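Local coordinates for beta-fructofuranosidase (Arthrobacter, PDB 3WPU), which is a carbohydrate-active enzyme of the levansucrase/invertase family, whose members are built around a five-bladed beta-propeller, at residues Pro58-Asp63 against Thr449-Val454; His423-Met426 against Leu430-Ser433. One frame throughout, in Å; residues are numbered along the deposited sequence.

Interaction 1 (Pro58-Asp63 against Thr449-Val454)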
loop_
_atom_site.group_PDB
_atom_site.type_symbol
_atom_site.label_atom_id
_atom_site.label_comp_id
_atom_site.label_asym_id
_atom_site.label_seq_id
_atom_site.Cartn_x
_atom_site.Cartn_y
_atom_site.Cartn_z
ATOM N N PRO A 58 -4.123 4.961 16.350
ATOM C CA PRO A 58 -5.255 4.959 17.282
ATOM C C PRO A 58 -5.960 3.638 17.298
ATOM O O PRO A 58 -6.091 2.978 16.263
ATOM C CB PRO A 58 -6.150 6.083 16.759
ATOM C CG PRO A 58 -5.214 7.016 16.036
ATOM C CD PRO A 58 -4.092 6.170 15.505
ATOM N N THR A 59 -6.411 3.234 18.492
ATOM C CA THR A 59 -7.013 1.939 18.684
ATOM C C THR A 59 -8.387 1.867 18.026
ATOM O O THR A 59 -9.249 2.736 18.247
ATOM C CB THR A 59 -7.091 1.647 20.193
ATOM O OG1 THR A 59 -5.767 1.552 20.750
ATOM C CG2 THR A 59 -7.823 0.344 20.486
ATOM N N VAL A 60 -8.582 0.848 17.188
ATOM C CA VAL A 60 -9.823 0.664 16.443
ATOM C C VAL A 60 -10.828 -0.067 17.321
ATOM O O VAL A 60 -10.488 -1.080 17.905
ATOM C CB VAL A 60 -9.575 -0.147 15.171
ATOM C CG1 VAL A 60 -10.850 -0.400 14.403
ATOM C CG2 VAL A 60 -8.626 0.653 14.272
ATOM N N PRO A 61 -12.074 0.432 17.375
ATOM C CA PRO A 61 -13.018 -0.345 18.211
ATOM C C PRO A 61 -13.375 -1.688 17.605
ATOM O O PRO A 61 -13.405 -1.837 16.381
ATOM C CB PRO A 61 -14.253 0.537 18.276
ATOM C CG PRO A 61 -14.177 1.382 17.085
ATOM C CD PRO A 61 -12.695 1.664 16.872
ATOM N N GLN A 62 -13.678 -2.645 18.485
ATOM C CA GLN A 62 -13.975 -4.016 18.092
ATOM C C GLN A 62 -15.341 -4.139 17.441
ATOM O O GLN A 62 -15.572 -5.080 16.690
ATOM C CB GLN A 62 -13.875 -4.961 19.297
ATOM C CG GLN A 62 -13.842 -6.426 18.889
ATOM C CD GLN A 62 -13.342 -7.363 19.974
ATOM O OE1 GLN A 62 -12.448 -7.028 20.745
ATOM N NE2 GLN A 62 -13.896 -8.562 20.009
ATOM N N ASP A 63 -16.229 -3.198 17.749
ATOM C CA ASP A 63 -17.530 -3.101 17.084
ATOM C C ASP A 63 -17.383 -2.153 15.916
ATOM O O ASP A 63 -17.461 -0.920 16.074
ATOM C CB ASP A 63 -18.595 -2.614 18.060
ATOM C CG ASP A 63 -18.729 -3.529 19.246
ATOM O OD1 ASP A 63 -19.338 -4.605 19.083
ATOM O OD2 ASP A 63 -18.201 -3.176 20.321
ATOM N N THR A 449 -12.821 -5.608 6.179
ATOM C CA THR A 449 -13.468 -4.324 5.873
ATOM C C THR A 449 -12.480 -3.222 6.331
ATOM O O THR A 449 -11.572 -3.502 7.113
ATOM C CB THR A 449 -14.827 -4.195 6.602
ATOM O OG1 THR A 449 -15.491 -2.988 6.204
ATOM C CG2 THR A 449 -14.654 -4.203 8.132
ATOM N N LEU A 450 -12.636 -1.997 5.833
ATOM C CA LEU A 450 -11.662 -0.958 6.152
ATOM C C LEU A 450 -11.804 -0.394 7.568
ATOM O O LEU A 450 -12.910 -0.302 8.135
ATOM C CB LEU A 450 -11.699 0.163 5.108
ATOM C CG LEU A 450 -11.337 -0.318 3.703
ATOM C CD1 LEU A 450 -11.365 0.893 2.782
ATOM C CD2 LEU A 450 -9.983 -1.002 3.577
ATOM N N ALA A 451 -10.662 -0.021 8.132
ATOM C CA ALA A 451 -10.596 0.635 9.432
ATOM C C ALA A 451 -11.046 2.104 9.294
ATOM O O ALA A 451 -11.294 2.558 8.173
ATOM C CB ALA A 451 -9.172 0.577 9.960
ATOM N N PRO A 452 -11.132 2.854 10.428
ATOM C CA PRO A 452 -11.270 4.291 10.300
ATOM C C PRO A 452 -9.976 4.852 9.715
ATOM O O PRO A 452 -8.883 4.380 10.028
ATOM C CB PRO A 452 -11.452 4.778 11.743
ATOM C CG PRO A 452 -11.879 3.553 12.525
ATOM C CD PRO A 452 -11.135 2.431 11.842
ATOM N N THR A 453 -10.101 5.844 8.867
ATOM C CA THR A 453 -8.942 6.513 8.333
ATOM C C THR A 453 -8.333 7.367 9.439
ATOM O O THR A 453 -9.063 7.981 10.226
ATOM C CB THR A 453 -9.403 7.331 7.157
ATOM O OG1 THR A 453 -9.838 6.420 6.145
ATOM C CG2 THR A 453 -8.285 8.240 6.595
ATOM N N VAL A 454 -7.007 7.408 9.483
ATOM C CA VAL A 454 -6.312 8.128 10.536
ATOM C C VAL A 454 -5.408 9.142 9.882
ATOM O O VAL A 454 -5.353 9.203 8.676
ATOM C CB VAL A 454 -5.538 7.199 11.507
ATOM C CG1 VAL A 454 -6.508 6.294 12.247
ATOM C CG2 VAL A 454 -4.461 6.385 10.796
#

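Interaction 2 (His423-Met426 against Leu430-Ser433)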
loop_
_atom_site.group_PDB
_atom_site.type_symbol
_atom_site.label_atom_id
_atom_site.label_comp_id
_atom_site.label_asym_id
_atom_site.label_seq_id
_atom_site.Cartn_x
_atom_site.Cartn_y
_atom_site.Cartn_z
ATOM N N HIS A 423 -1.816 -0.766 4.886
ATOM C CA HIS A 423 -2.052 0.645 4.983
ATOM C C HIS A 423 -1.611 1.336 3.683
ATOM O O HIS A 423 -0.726 0.855 2.954
ATOM C CB HIS A 423 -1.208 1.259 6.082
ATOM C CG HIS A 423 -1.411 0.675 7.442
ATOM N ND1 HIS A 423 -1.167 -0.644 7.743
ATOM C CD2 HIS A 423 -1.774 1.266 8.602
ATOM C CE1 HIS A 423 -1.380 -0.841 9.033
ATOM N NE2 HIS A 423 -1.752 0.302 9.574
ATOM N N TYR A 424 -2.237 2.467 3.428
ATOM C CA TYR A 424 -1.926 3.261 2.248
ATOM C C TYR A 424 -2.015 4.717 2.643
ATOM O O TYR A 424 -3.032 5.161 3.176
ATOM C CB TYR A 424 -2.924 2.917 1.134
ATOM C CG TYR A 424 -2.687 3.740 -0.106
ATOM C CD1 TYR A 424 -1.719 3.379 -1.032
ATOM C CD2 TYR A 424 -3.415 4.891 -0.322
ATOM C CE1 TYR A 424 -1.455 4.162 -2.141
ATOM C CE2 TYR A 424 -3.176 5.680 -1.444
ATOM C CZ TYR A 424 -2.225 5.314 -2.350
ATOM O OH TYR A 424 -1.966 6.077 -3.492
ATOM N N VAL A 425 -0.933 5.468 2.371
ATOM C CA VAL A 425 -0.837 6.875 2.748
ATOM C C VAL A 425 -1.362 7.752 1.603
ATOM O O VAL A 425 -0.881 7.670 0.473
ATOM C CB VAL A 425 0.625 7.275 3.085
ATOM C CG1 VAL A 425 0.652 8.677 3.654
ATOM C CG2 VAL A 425 1.235 6.269 4.067
ATOM N N MET A 426 -2.351 8.572 1.943
ATOM C CA MET A 426 -3.100 9.403 1.027
ATOM C C MET A 426 -2.663 10.844 1.201
ATOM O O MET A 426 -1.988 11.192 2.173
ATOM C CB MET A 426 -4.592 9.277 1.347
ATOM C CG MET A 426 -5.042 7.838 1.327
ATOM S SD MET A 426 -6.824 7.546 1.458
ATOM C CE MET A 426 -7.119 8.109 3.140
ATOM N N LEU A 430 -3.306 11.333 5.376
ATOM C CA LEU A 430 -4.382 10.419 5.796
ATOM C C LEU A 430 -3.989 8.970 5.459
ATOM O O LEU A 430 -3.341 8.691 4.465
ATOM C CB LEU A 430 -5.711 10.786 5.161
ATOM C CG LEU A 430 -6.289 12.172 5.464
ATOM C CD1 LEU A 430 -7.695 12.291 4.871
ATOM C CD2 LEU A 430 -6.323 12.455 6.971
ATOM N N VAL A 431 -4.354 8.035 6.317
ATOM C CA VAL A 431 -3.915 6.670 6.143
ATOM C C VAL A 431 -5.125 5.759 6.236
ATOM O O VAL A 431 -5.841 5.747 7.256
ATOM C CB VAL A 431 -2.855 6.246 7.183
ATOM C CG1 VAL A 431 -2.426 4.807 6.908
ATOM C CG2 VAL A 431 -1.650 7.209 7.171
ATOM N N GLN A 432 -5.377 5.018 5.157
ATOM C CA GLN A 432 -6.461 4.022 5.136
ATOM C C GLN A 432 -5.841 2.638 5.261
ATOM O O GLN A 432 -4.711 2.427 4.883
ATOM C CB GLN A 432 -7.300 4.134 3.863
ATOM C CG GLN A 432 -6.547 4.009 2.535
ATOM C CD GLN A 432 -6.613 2.644 1.891
ATOM O OE1 GLN A 432 -6.978 1.632 2.531
ATOM N NE2 GLN A 432 -6.260 2.594 0.621
ATOM N N SER A 433 -6.586 1.695 5.850
ATOM C CA SER A 433 -6.071 0.350 6.101
ATOM C C SER A 433 -7.273 -0.581 6.267
ATOM O O SER A 433 -8.371 -0.076 6.443
ATOM C CB SER A 433 -5.242 0.339 7.395
ATOM O OG SER A 433 -5.989 0.740 8.535
#

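Interaction 1 (Pro58-Asp63 against Thr449-Val454)
The pyrrolidine rings of Pro58 and Pro452 each meet a valine of the other segment. At Pro452 the methyl CG1 of Val60 comes in near the mean plane of the ring, beside its CD corner, with Val60 CG1 3.8 Å from Pro452 CD. The second methyl stands clear of that plane on one side, Val60 CG2 lying 3.9 Å from Pro452 CD, so both methyls of Val60 rest on this one methylene. Pro58 is met differently: Val454 CG1 lies over one face of Pro58, displaced toward the CG-CD bond, 4.1 Å from both Pro58 CG and Pro58 CD. Placing CG1 of Val60 anti to its backbone N (chi1 178°) sends both branches toward the 449-454 chain, where CG2 also reaches Ala451, with Val60 CG2 4.3 Å from Ala451 CB.

The two chains are extended loops, with Pro58 to Pro61 and Pro452 to Thr453 in polyproline-II-like conformation. They stay well apart, Val60 CA and Ala451 CA being 7.1 Å from each other; Pro58 and Val60 reach across from one chain, Ala451, Pro452 and Val454 from the other. One loop follows helix 30-38 and the other leads into strand 454-458, so the contact joins an early part of the chain to the approach to a late strand. Gln419 grips the first loop from outside the contact, its NE2 bonding to Pro58 O and its OE1 accepting from Val60 N.

No hydrogen bond links the segments, and the touching residues are all buried. Cohesion between the two loops therefore comes from dispersion and the exclusion of water, while several backbone polar groups find partners elsewhere: Ala451, for instance, bonds through its backbone to Ala482.

Interaction 2 (His423-Met426 against Leu430-Ser433)
Packing is tight where Gln432 folds against Tyr424 and where Met426 lies on Leu430. Gln432 CG sits between its backbone N and carbonyl carbon, and the chain then bends at chi2 (99°); this lays the amide against the tyrosine, with Gln432 NE2 3.4 Å from Tyr424 CB and the amide and ring planes 46° apart. That nitrogen is held by a hydrogen bond to Thr77 O. Met426 CE touches Leu430 CB at 3.6 Å, and Met426 SD is 3.7 Å from Gln432 CG. Ser433 CB makes a CH-pi contact over one face of the His423 imidazole, toward the rim and 3.9 Å from its centroid, and Val431 CG1 lies at the ring edge.

The strands form an antiparallel beta hairpin with a short connection, at one side of a four-stranded sheet consistent with a propeller blade. Tyr424 and Gln432 are a hydrogen-bonded pair, joined by Tyr424 N to Gln432 O (2.9 Å) and by Gln432 N to Tyr424 O (3.1 Å). Toward the turn, Met426 N to Leu430 O is shorter, at 2.7 Å, and nearly straight (169°).

Looser contact follows on the valine face, where Val425 CG2 and Val431 CG2 are 4.3 Å apart, and Leu430 is partly exposed.

Segments 430-433 and 449-454 join the two interactions directly. Val431 N lies 2.8 Å from Val454 O and Ala451 N lies 2.8 Å from Ser433 O, both probable hydrogen bonds, so the second strand of the hairpin is flanked by 423-425 and by the chain entering strand 454-458. Leu450 CD2 adds packing at 3.4 Å from Ser433 O. The centres of interactions 1 and 2 are about 12 Å apart; the centre of interaction 2 is about 8 Å from the centre of the chain and that of interaction 1 about 17 Å. In sequence, the hairpin falls inside the long loop closed by interaction 1, whose 58-63 segment packs on another side of 449-454.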